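Local atomic coordinates of glycosyl hydrolases family 31 family protein (PDB entry 6DRU), a protein that hydrolyses alpha-xylosidic linkages as a family 31 glycosidase, releasing alpha-xylose from the non-reducing terminal glucose of xyloglucan oligosaccharides. Residues A[291-299]-A[375-384]; A[324-332]-A[357-365]. One frame throughout, in Å; residues are numbered along the deposited sequence.

Interaction 1: A[291-299]-A[375-384]; sequences HQGDWALDP and FLWSMLKKNY. With NAG (2-acetamido-2-deoxy-beta-D-glucopyranose), chain D.
Trp295, in the loop 291-299 that follows strand 281-284 of the TIM barrel, lays its indole against helix 370-385, an instance of how a barrel loop is seated on a neighbouring helix through one large aromatic side chain. The methyl CD1 of Leu376 sits over the face of the indole, 3.7 Å from the centroid of the five-membered ring and only 18° off its normal, a CH-pi contact; the carbonyl O of Gly293 lies over the opposite face, toward the rim. At the edge the ring meets Phe375, whose CE1 lies 3.8 Å from Trp295 CZ3, and Met379 CG also approaches near the ring plane. Trp295 has CG anti to its own carbonyl carbon (chi1 -66°), which carries the ring toward Phe375; CB itself packs on Met379 CB at 3.9 Å. The indole's rotation is further fixed by a hydrogen bond from NE1 to the carbonyl O of Trp325 on strand 319-328.

Farther along the helix, Tyr384 extends its ring alongside Ala296 and Leu297. Leu297 CG approaches Tyr384 CE1 at 3.6 Å, obliquely to the ring, while the carbonyl O of Trp295 stands at the ring's edge. The turn from His291 to Asp294 is type II, and His291 ND1 donates to Asp294 OD2 at 2.7 Å, on the syn side of the carboxylate but tilted 24° out of its plane. A water ties loop to helix, accepting from Leu297 N at 2.6 Å and donating to Asn383 O at 3.0 Å.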
loop_
_atom_site.group_PDB
_atom_site.type_symbol
_atom_site.label_atom_id
_atom_site.label_comp_id
_atom_site.label_asym_id
_atom_site.label_seq_id
_atom_site.Cartn_x
_atom_site.Cartn_y
_atom_site.Cartn_z
ATOM N N HIS A 291 -12.524 6.569 -36.218
ATOM C CA HIS A 291 -12.063 5.797 -35.075
ATOM C C HIS A 291 -11.807 6.728 -33.898
ATOM O O HIS A 291 -11.518 7.915 -34.076
ATOM C CB HIS A 291 -10.785 5.010 -35.399
ATOM C CG HIS A 291 -10.837 4.278 -36.705
ATOM N ND1 HIS A 291 -10.251 4.765 -37.854
ATOM C CD2 HIS A 291 -11.403 3.095 -37.044
ATOM C CE1 HIS A 291 -10.454 3.914 -38.844
ATOM N NE2 HIS A 291 -11.150 2.892 -38.379
ATOM N N GLN A 292 -11.913 6.173 -32.691
ATOM C CA GLN A 292 -11.597 6.917 -31.475
ATOM C C GLN A 292 -10.100 7.197 -31.438
ATOM O O GLN A 292 -9.289 6.271 -31.331
ATOM C CB GLN A 292 -12.028 6.132 -30.241
ATOM C CG GLN A 292 -13.525 6.028 -30.049
ATOM C CD GLN A 292 -13.887 5.256 -28.797
ATOM O OE1 GLN A 292 -13.869 5.797 -27.692
ATOM N NE2 GLN A 292 -14.210 3.979 -28.964
ATOM N N GLY A 293 -9.728 8.470 -31.519
ATOM C CA GLY A 293 -8.339 8.872 -31.560
ATOM C C GLY A 293 -7.894 9.410 -32.901
ATOM O O GLY A 293 -6.781 9.943 -32.998
ATOM N N ASP A 294 -8.721 9.276 -33.941
ATOM C CA ASP A 294 -8.375 9.840 -35.242
ATOM C C ASP A 294 -8.389 11.363 -35.203
ATOM O O ASP A 294 -7.565 12.012 -35.859
ATOM C CB ASP A 294 -9.334 9.317 -36.311
ATOM C CG ASP A 294 -9.011 7.898 -36.742
ATOM O OD1 ASP A 294 -8.052 7.312 -36.197
ATOM O OD2 ASP A 294 -9.717 7.367 -37.626
ATOM N N TRP A 295 -9.313 11.945 -34.442
ATOM C CA TRP A 295 -9.425 13.393 -34.281
ATOM C C TRP A 295 -9.535 14.082 -35.640
ATOM O O TRP A 295 -8.749 14.960 -36.001
ATOM C CB TRP A 295 -8.258 13.932 -33.454
ATOM C CG TRP A 295 -8.311 13.437 -32.045
ATOM C CD1 TRP A 295 -9.426 13.318 -31.265
ATOM C CD2 TRP A 295 -7.219 12.953 -31.258
ATOM N NE1 TRP A 295 -9.092 12.810 -30.035
ATOM C CE2 TRP A 295 -7.742 12.575 -30.005
ATOM C CE3 TRP A 295 -5.847 12.810 -31.486
ATOM C CZ2 TRP A 295 -6.943 12.065 -28.986
ATOM C CZ3 TRP A 295 -5.057 12.304 -30.473
ATOM C CH2 TRP A 295 -5.607 11.938 -29.239
ATOM N N ALA A 296 -10.545 13.649 -36.390
ATOM C CA ALA A 296 -10.863 14.161 -37.713
ATOM C C ALA A 296 -12.232 13.632 -38.104
ATOM O O ALA A 296 -12.621 12.531 -37.700
ATOM C CB ALA A 296 -9.814 13.744 -38.751
ATOM N N LEU A 297 -12.957 14.423 -38.885
ATOM C CA LEU A 297 -14.267 13.999 -39.352
ATOM C C LEU A 297 -14.127 12.852 -40.344
ATOM O O LEU A 297 -13.237 12.853 -41.199
ATOM C CB LEU A 297 -15.006 15.173 -39.993
ATOM C CG LEU A 297 -15.332 16.320 -39.035
ATOM C CD1 LEU A 297 -15.833 17.541 -39.791
ATOM C CD2 LEU A 297 -16.348 15.871 -37.999
ATOM N N ASP A 298 -15.003 11.862 -40.214
ATOM C CA ASP A 298 -15.010 10.725 -41.123
ATOM C C ASP A 298 -15.262 11.212 -42.547
ATOM O O ASP A 298 -16.336 11.769 -42.822
ATOM C CB ASP A 298 -16.081 9.718 -40.700
ATOM C CG ASP A 298 -16.065 8.446 -41.539
ATOM O OD1 ASP A 298 -15.154 8.281 -42.380
ATOM O OD2 ASP A 298 -16.969 7.602 -41.348
ATOM N N PRO A 299 -14.314 11.036 -43.469
ATOM C CA PRO A 299 -14.520 11.538 -44.837
ATOM C C PRO A 299 -15.682 10.884 -45.559
ATOM O O PRO A 299 -16.217 11.482 -46.501
ATOM C CB PRO A 299 -13.187 11.226 -45.531
ATOM C CG PRO A 299 -12.202 11.057 -44.419
ATOM C CD PRO A 299 -12.976 10.453 -43.292
ATOM N N PHE A 375 0.581 16.956 -29.746
ATOM C CA PHE A 375 0.121 15.964 -30.709
ATOM C C PHE A 375 -1.347 16.169 -31.048
ATOM O O PHE A 375 -1.747 16.045 -32.212
ATOM C CB PHE A 375 0.354 14.556 -30.160
ATOM C CG PHE A 375 -0.001 13.457 -31.126
ATOM C CD1 PHE A 375 -1.305 13.002 -31.241
ATOM C CD2 PHE A 375 0.976 12.875 -31.913
ATOM C CE1 PHE A 375 -1.626 11.994 -32.127
ATOM C CE2 PHE A 375 0.660 11.865 -32.798
ATOM C CZ PHE A 375 -0.643 11.425 -32.905
ATOM N N LEU A 376 -2.166 16.492 -30.046
ATOM C CA LEU A 376 -3.601 16.594 -30.281
ATOM C C LEU A 376 -3.949 17.865 -31.045
ATOM O O LEU A 376 -4.841 17.853 -31.901
ATOM C CB LEU A 376 -4.353 16.534 -28.952
ATOM C CG LEU A 376 -5.793 17.043 -28.937
ATOM C CD1 LEU A 376 -6.695 16.109 -29.722
ATOM C CD2 LEU A 376 -6.281 17.185 -27.505
ATOM N N TRP A 377 -3.244 18.968 -30.772
ATOM C CA TRP A 377 -3.501 20.187 -31.530
ATOM C C TRP A 377 -3.049 20.051 -32.975
ATOM O O TRP A 377 -3.680 20.615 -33.874
ATOM C CB TRP A 377 -2.816 21.389 -30.883
ATOM C CG TRP A 377 -3.135 22.651 -31.610
ATOM C CD1 TRP A 377 -2.274 23.429 -32.324
ATOM C CD2 TRP A 377 -4.423 23.268 -31.722
ATOM N NE1 TRP A 377 -2.943 24.501 -32.864
ATOM C CE2 TRP A 377 -4.263 24.425 -32.510
ATOM C CE3 TRP A 377 -5.694 22.958 -31.228
ATOM C CZ2 TRP A 377 -5.326 25.273 -32.813
ATOM C CZ3 TRP A 377 -6.748 23.801 -31.531
ATOM C CH2 TRP A 377 -6.558 24.944 -32.316
ATOM N N SER A 378 -1.961 19.317 -33.218
ATOM C CA SER A 378 -1.526 19.083 -34.591
ATOM C C SER A 378 -2.605 18.367 -35.395
ATOM O O SER A 378 -2.697 18.551 -36.614
ATOM C CB SER A 378 -0.227 18.280 -34.600
ATOM O OG SER A 378 -0.471 16.922 -34.280
ATOM N N MET A 379 -3.427 17.551 -34.733
ATOM C CA MET A 379 -4.548 16.905 -35.405
ATOM C C MET A 379 -5.710 17.873 -35.597
ATOM O O MET A 379 -6.293 17.947 -36.684
ATOM C CB MET A 379 -5.000 15.677 -34.610
ATOM C CG MET A 379 -3.977 14.555 -34.559
ATOM S SD MET A 379 -3.611 13.860 -36.180
ATOM C CE MET A 379 -1.906 14.367 -36.381
ATOM N N LEU A 380 -6.058 18.623 -34.548
ATOM C CA LEU A 380 -7.203 19.525 -34.626
ATOM C C LEU A 380 -6.951 20.670 -35.602
ATOM O O LEU A 380 -7.859 21.077 -36.337
ATOM C CB LEU A 380 -7.545 20.063 -33.237
ATOM C CG LEU A 380 -7.926 19.017 -32.186
ATOM C CD1 LEU A 380 -8.524 19.682 -30.954
ATOM C CD2 LEU A 380 -8.885 17.993 -32.770
ATOM N N LYS A 381 -5.728 21.205 -35.625
ATOM C CA LYS A 381 -5.433 22.294 -36.550
ATOM C C LYS A 381 -5.401 21.806 -37.990
ATOM O O LYS A 381 -5.795 22.540 -38.903
ATOM C CB LYS A 381 -4.103 22.957 -36.187
ATOM C CG LYS A 381 -3.617 23.963 -37.215
ATOM C CD LYS A 381 -2.226 24.475 -36.886
ATOM C CE LYS A 381 -1.866 25.691 -37.734
ATOM N NZ LYS A 381 -3.073 26.371 -38.282
ATOM N N LYS A 382 -4.965 20.566 -38.208
ATOM C CA LYS A 382 -4.889 20.033 -39.563
ATOM C C LYS A 382 -6.273 19.742 -40.132
ATOM O O LYS A 382 -6.555 20.069 -41.291
ATOM C CB LYS A 382 -4.042 18.762 -39.564
ATOM C CG LYS A 382 -3.950 18.060 -40.905
ATOM C CD LYS A 382 -3.293 16.695 -40.755
ATOM C CE LYS A 382 -2.039 16.767 -39.895
ATOM N NZ LYS A 382 -1.484 15.417 -39.591
ATOM N N ASN A 383 -7.152 19.142 -39.331
ATOM C CA ASN A 383 -8.426 18.634 -39.823
ATOM C C ASN A 383 -9.615 19.530 -39.504
ATOM O O ASN A 383 -10.696 19.310 -40.059
ATOM C CB ASN A 383 -8.680 17.234 -39.255
ATOM C CG ASN A 383 -7.561 16.271 -39.579
ATOM O OD1 ASN A 383 -6.977 15.655 -38.687
ATOM N ND2 ASN A 383 -7.247 16.139 -40.862
ATOM N N TYR A 384 -9.453 20.523 -38.631
ATOM C CA TYR A 384 -10.576 21.377 -38.267
ATOM C C TYR A 384 -10.231 22.854 -38.420
ATOM O O TYR A 384 -10.848 23.556 -39.228
ATOM C CB TYR A 384 -11.021 21.093 -36.831
ATOM C CG TYR A 384 -11.600 19.713 -36.609
ATOM C CD1 TYR A 384 -12.941 19.452 -36.859
ATOM C CD2 TYR A 384 -10.807 18.675 -36.138
ATOM C CE1 TYR A 384 -13.475 18.193 -36.654
ATOM C CE2 TYR A 384 -11.333 17.413 -35.928
ATOM C CZ TYR A 384 -12.667 17.179 -36.188
ATOM O OH TYR A 384 -13.200 15.927 -35.982
HETATM C C1 NAG D . -21.142 4.620 -37.871
HETATM C C2 NAG D . -20.708 4.743 -39.316
HETATM C C3 NAG D . -21.594 5.647 -40.088
HETATM C C4 NAG D . -23.038 5.235 -39.906
HETATM C C5 NAG D . -23.355 5.245 -38.428
HETATM C C6 NAG D . -24.799 4.861 -38.190
HETATM C C7 NAG D . -18.286 4.365 -39.630
HETATM C C8 NAG D . -16.879 4.918 -39.692
HETATM N N2 NAG D . -19.376 5.238 -39.374
HETATM O O3 NAG D . -21.198 5.633 -41.439
HETATM O O4 NAG D . -23.889 6.125 -40.589
HETATM O O5 NAG D . -22.512 4.316 -37.790
HETATM O O6 NAG D . -24.882 4.028 -37.055
HETATM O O7 NAG D . -18.483 3.179 -39.801
HETATM O O HOH W 1 -11.893 16.552 -40.025
#

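Interaction 2: A[324-332]-A[357-365]; sequences LWPSVADDS and WNGSYIRNY. With NAG (2-acetamido-2-deoxy-beta-D-glucopyranose), chain B.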
loop_
_atom_site.group_PDB
_atom_site.type_symbol
_atom_site.label_atom_id
_atom_site.label_comp_id
_atom_site.label_asym_id
_atom_site.label_seq_id
_atom_site.Cartn_x
_atom_site.Cartn_y
_atom_site.Cartn_z
ATOM N N LEU A 324 -14.746 16.415 -29.872
ATOM C CA LEU A 324 -13.665 15.447 -29.774
ATOM C C LEU A 324 -13.669 14.840 -28.378
ATOM O O LEU A 324 -13.925 15.535 -27.391
ATOM C CB LEU A 324 -12.299 16.079 -30.076
ATOM C CG LEU A 324 -11.793 17.184 -29.148
ATOM C CD1 LEU A 324 -10.301 17.034 -28.902
ATOM C CD2 LEU A 324 -12.099 18.550 -29.735
ATOM N N TRP A 325 -13.401 13.542 -28.309
ATOM C CA TRP A 325 -13.270 12.825 -27.052
ATOM C C TRP A 325 -11.804 12.504 -26.776
ATOM O O TRP A 325 -11.008 12.365 -27.710
ATOM C CB TRP A 325 -14.076 11.521 -27.064
ATOM C CG TRP A 325 -15.528 11.697 -26.756
ATOM C CD1 TRP A 325 -16.286 12.809 -26.969
ATOM C CD2 TRP A 325 -16.401 10.722 -26.173
ATOM N NE1 TRP A 325 -17.578 12.588 -26.557
ATOM C CE2 TRP A 325 -17.675 11.312 -26.065
ATOM C CE3 TRP A 325 -16.229 9.405 -25.734
ATOM C CZ2 TRP A 325 -18.769 10.632 -25.538
ATOM C CZ3 TRP A 325 -17.317 8.733 -25.210
ATOM C CH2 TRP A 325 -18.571 9.348 -25.115
ATOM N N PRO A 326 -11.413 12.387 -25.504
ATOM C CA PRO A 326 -10.016 12.070 -25.180
ATOM C C PRO A 326 -9.661 10.600 -25.333
ATOM O O PRO A 326 -8.502 10.236 -25.103
ATOM C CB PRO A 326 -9.904 12.511 -23.715
ATOM C CG PRO A 326 -11.270 12.280 -23.166
ATOM C CD PRO A 326 -12.231 12.579 -24.292
ATOM N N SER A 327 -10.611 9.756 -25.721
ATOM C CA SER A 327 -10.373 8.324 -25.805
ATOM C C SER A 327 -9.645 7.965 -27.094
ATOM O O SER A 327 -9.853 8.577 -28.147
ATOM C CB SER A 327 -11.695 7.558 -25.726
ATOM O OG SER A 327 -12.606 8.019 -26.706
ATOM N N VAL A 328 -8.785 6.952 -27.002
ATOM C CA VAL A 328 -8.054 6.427 -28.147
ATOM C C VAL A 328 -8.224 4.917 -28.171
ATOM O O VAL A 328 -8.017 4.248 -27.152
ATOM C CB VAL A 328 -6.559 6.796 -28.089
ATOM C CG1 VAL A 328 -5.814 6.186 -29.268
ATOM C CG2 VAL A 328 -6.382 8.306 -28.057
ATOM N N ALA A 329 -8.596 4.383 -29.329
ATOM C CA ALA A 329 -8.764 2.953 -29.525
ATOM C C ALA A 329 -7.644 2.422 -30.412
ATOM O O ALA A 329 -6.904 3.182 -31.043
ATOM C CB ALA A 329 -10.137 2.642 -30.133
ATOM N N ASP A 330 -7.531 1.093 -30.463
ATOM C CA ASP A 330 -6.468 0.481 -31.254
ATOM C C ASP A 330 -6.680 0.666 -32.750
ATOM O O ASP A 330 -5.705 0.707 -33.507
ATOM C CB ASP A 330 -6.332 -1.004 -30.914
ATOM C CG ASP A 330 -5.966 -1.238 -29.459
ATOM O OD1 ASP A 330 -5.996 -2.407 -29.018
ATOM O OD2 ASP A 330 -5.670 -0.255 -28.747
ATOM N N ASP A 331 -7.932 0.778 -33.201
ATOM C CA ASP A 331 -8.179 0.969 -34.626
ATOM C C ASP A 331 -7.800 2.362 -35.112
ATOM O O ASP A 331 -7.822 2.601 -36.325
ATOM C CB ASP A 331 -9.646 0.684 -34.960
ATOM C CG ASP A 331 -10.610 1.319 -33.974
ATOM O OD1 ASP A 331 -10.337 2.444 -33.504
ATOM O OD2 ASP A 331 -11.653 0.697 -33.684
ATOM N N SER A 332 -7.450 3.275 -34.211
ATOM C CA SER A 332 -7.124 4.634 -34.610
ATOM C C SER A 332 -5.839 4.667 -35.431
ATOM O O SER A 332 -4.901 3.900 -35.194
ATOM C CB SER A 332 -6.971 5.532 -33.386
ATOM O OG SER A 332 -6.610 6.846 -33.771
ATOM N N TRP A 357 -15.890 2.359 -24.792
ATOM C CA TRP A 357 -16.879 3.121 -25.541
ATOM C C TRP A 357 -16.905 2.590 -26.965
ATOM O O TRP A 357 -15.876 2.156 -27.489
ATOM C CB TRP A 357 -16.573 4.625 -25.540
ATOM C CG TRP A 357 -17.585 5.419 -26.301
ATOM C CD1 TRP A 357 -17.420 6.012 -27.517
ATOM C CD2 TRP A 357 -18.939 5.682 -25.907
ATOM N NE1 TRP A 357 -18.581 6.640 -27.900
ATOM C CE2 TRP A 357 -19.528 6.451 -26.929
ATOM C CE3 TRP A 357 -19.705 5.347 -24.787
ATOM C CZ2 TRP A 357 -20.848 6.891 -26.863
ATOM C CZ3 TRP A 357 -21.016 5.785 -24.724
ATOM C CH2 TRP A 357 -21.574 6.548 -25.755
ATOM N N ASN A 358 -18.092 2.621 -27.576
ATOM C CA ASN A 358 -18.265 2.213 -28.969
ATOM C C ASN A 358 -17.857 0.753 -29.171
ATOM O O ASN A 358 -17.333 0.375 -30.222
ATOM C CB ASN A 358 -17.489 3.149 -29.906
ATOM C CG ASN A 358 -17.843 2.956 -31.367
ATOM O OD1 ASN A 358 -17.014 2.508 -32.159
ATOM N ND2 ASN A 358 -19.074 3.297 -31.733
ATOM N N GLY A 359 -18.088 -0.075 -28.155
ATOM C CA GLY A 359 -17.771 -1.486 -28.235
ATOM C C GLY A 359 -16.302 -1.826 -28.153
ATOM O O GLY A 359 -15.935 -2.981 -28.393
ATOM N N SER A 360 -15.448 -0.863 -27.817
ATOM C CA SER A 360 -14.012 -1.076 -27.724
ATOM C C SER A 360 -13.495 -0.504 -26.414
ATOM O O SER A 360 -13.979 0.530 -25.944
ATOM C CB SER A 360 -13.277 -0.427 -28.903
ATOM O OG SER A 360 -13.834 -0.840 -30.138
ATOM N N TYR A 361 -12.512 -1.180 -25.827
ATOM C CA TYR A 361 -11.835 -0.648 -24.655
ATOM C C TYR A 361 -10.741 0.317 -25.092
ATOM O O TYR A 361 -10.021 0.062 -26.062
ATOM C CB TYR A 361 -11.263 -1.786 -23.809
ATOM C CG TYR A 361 -12.338 -2.617 -23.145
ATOM C CD1 TYR A 361 -12.872 -3.732 -23.777
ATOM C CD2 TYR A 361 -12.835 -2.272 -21.894
ATOM C CE1 TYR A 361 -13.863 -4.488 -23.176
ATOM C CE2 TYR A 361 -13.828 -3.020 -21.286
ATOM C CZ TYR A 361 -14.336 -4.127 -21.931
ATOM O OH TYR A 361 -15.321 -4.876 -21.329
ATOM N N ILE A 362 -10.624 1.435 -24.376
ATOM C CA ILE A 362 -9.871 2.589 -24.847
ATOM C C ILE A 362 -8.889 3.050 -23.775
ATOM O O ILE A 362 -8.890 2.569 -22.640
ATOM C CB ILE A 362 -10.801 3.749 -25.253
ATOM C CG1 ILE A 362 -11.834 4.015 -24.154
ATOM C CG2 ILE A 362 -11.500 3.430 -26.561
ATOM C CD1 ILE A 362 -11.411 5.047 -23.119
ATOM N N ARG A 363 -8.045 4.006 -24.165
ATOM C CA ARG A 363 -7.119 4.687 -23.269
ATOM C C ARG A 363 -7.240 6.185 -23.501
ATOM O O ARG A 363 -7.251 6.636 -24.651
ATOM C CB ARG A 363 -5.672 4.237 -23.509
ATOM C CG ARG A 363 -5.466 2.733 -23.510
ATOM C CD ARG A 363 -4.343 2.336 -24.460
ATOM N NE ARG A 363 -4.252 0.887 -24.618
ATOM C CZ ARG A 363 -3.430 0.108 -23.923
ATOM N NH1 ARG A 363 -2.613 0.635 -23.021
ATOM N NH2 ARG A 363 -3.422 -1.201 -24.134
ATOM N N ASN A 364 -7.331 6.953 -22.419
ATOM C CA ASN A 364 -7.374 8.404 -22.531
ATOM C C ASN A 364 -5.981 8.956 -22.799
ATOM O O ASN A 364 -4.995 8.502 -22.212
ATOM C CB ASN A 364 -7.939 9.030 -21.257
ATOM C CG ASN A 364 -9.445 9.181 -21.298
ATOM O OD1 ASN A 364 -10.133 8.484 -22.044
ATOM N ND2 ASN A 364 -9.968 10.100 -20.494
ATOM N N TYR A 365 -5.904 9.941 -23.691
ATOM C CA TYR A 365 -4.636 10.614 -23.914
ATOM C C TYR A 365 -4.255 11.417 -22.672
ATOM O O TYR A 365 -5.103 11.791 -21.857
ATOM C CB TYR A 365 -4.709 11.514 -25.151
ATOM C CG TYR A 365 -5.007 12.971 -24.869
ATOM C CD1 TYR A 365 -4.070 13.953 -25.164
ATOM C CD2 TYR A 365 -6.217 13.366 -24.305
ATOM C CE1 TYR A 365 -4.323 15.286 -24.911
ATOM C CE2 TYR A 365 -6.479 14.702 -24.043
ATOM C CZ TYR A 365 -5.527 15.656 -24.350
ATOM O OH TYR A 365 -5.775 16.986 -24.099
HETATM C C1 NAG B . -19.142 3.229 -33.202
HETATM C C2 NAG B . -20.298 2.443 -33.788
HETATM C C3 NAG B . -20.459 2.572 -35.262
HETATM C C4 NAG B . -20.196 3.978 -35.755
HETATM C C5 NAG B . -18.907 4.500 -35.170
HETATM C C6 NAG B . -18.646 5.904 -35.668
HETATM C C7 NAG B . -20.664 0.512 -32.292
HETATM C C8 NAG B . -20.432 -0.949 -31.972
HETATM N N2 NAG B . -20.099 1.074 -33.466
HETATM O O3 NAG B . -21.754 2.149 -35.624
HETATM O O4 NAG B . -20.101 3.964 -37.159
HETATM O O5 NAG B . -19.040 4.508 -33.773
HETATM O O6 NAG B . -17.944 6.633 -34.688
HETATM O O7 NAG B . -21.333 1.200 -31.548
#
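The end of strand 319-328 runs antiparallel to strand 360-364: in the hydrogen-bonded pair Val328-Arg363, Val328 N donates to Arg363 O at 2.8 Å and Arg363 N to Val328 O. Beyond the non-hydrogen-bonded pair Ser327-Asn364, Tyr365 N donates to Pro326 O at 3.0 Å. Ile362 turns its CD1 onto Ser327 CB at 3.6 Å and its CG2 onto Ala329 CB. Pro326 lies alongside Asn364, both pointing the same way, while its CB meets the edge of the Tyr365 ring near the ring plane. Next to Pro326, Trp325 brings CZ3 over one face of the Trp357 indole, at the far end of 357-365 from Tyr365; Trp325 CZ3 lies 3.5 Å from Trp357 CG, with the ring planes inclined at 40°. With its CG anti to the backbone N (chi1 -180°), Trp357 extends toward Trp325. Arg363 is held by Asn408 and Tyr361 of the second subunit, which places this strand at a subunit interface. Asn358, in the type I' turn that joins Trp357 to strand 360-364, carries an N-linked glycan. The arrangement belongs to the substrate-binding end of a glycosidase TIM barrel: Trp325 touches the bound xylose and Trp357 the bound glucose.

Interactions 1 and 2 lie with centres about 13 Å apart in the TIM-barrel region, on the same side of the chain's centre. Along the sequence the order is 291-299, 324-332, 357-365, 375-384, so the strand pair of interaction 2 falls between the loop and the helix of interaction 1, and strand 360-364 leads on to helix 370-385. They also touch directly: Gln292 OE1 probably bonds to Ser327 OG at 2.7 Å, and Gln292 O to Ala329 N at 2.8 Å. The loop 291-299 packs on the helix and is probably hydrogen-bonded to the end of strand 319-328, connecting the surroundings of the sugar-binding Trp325 with the barrel's outer helical layer.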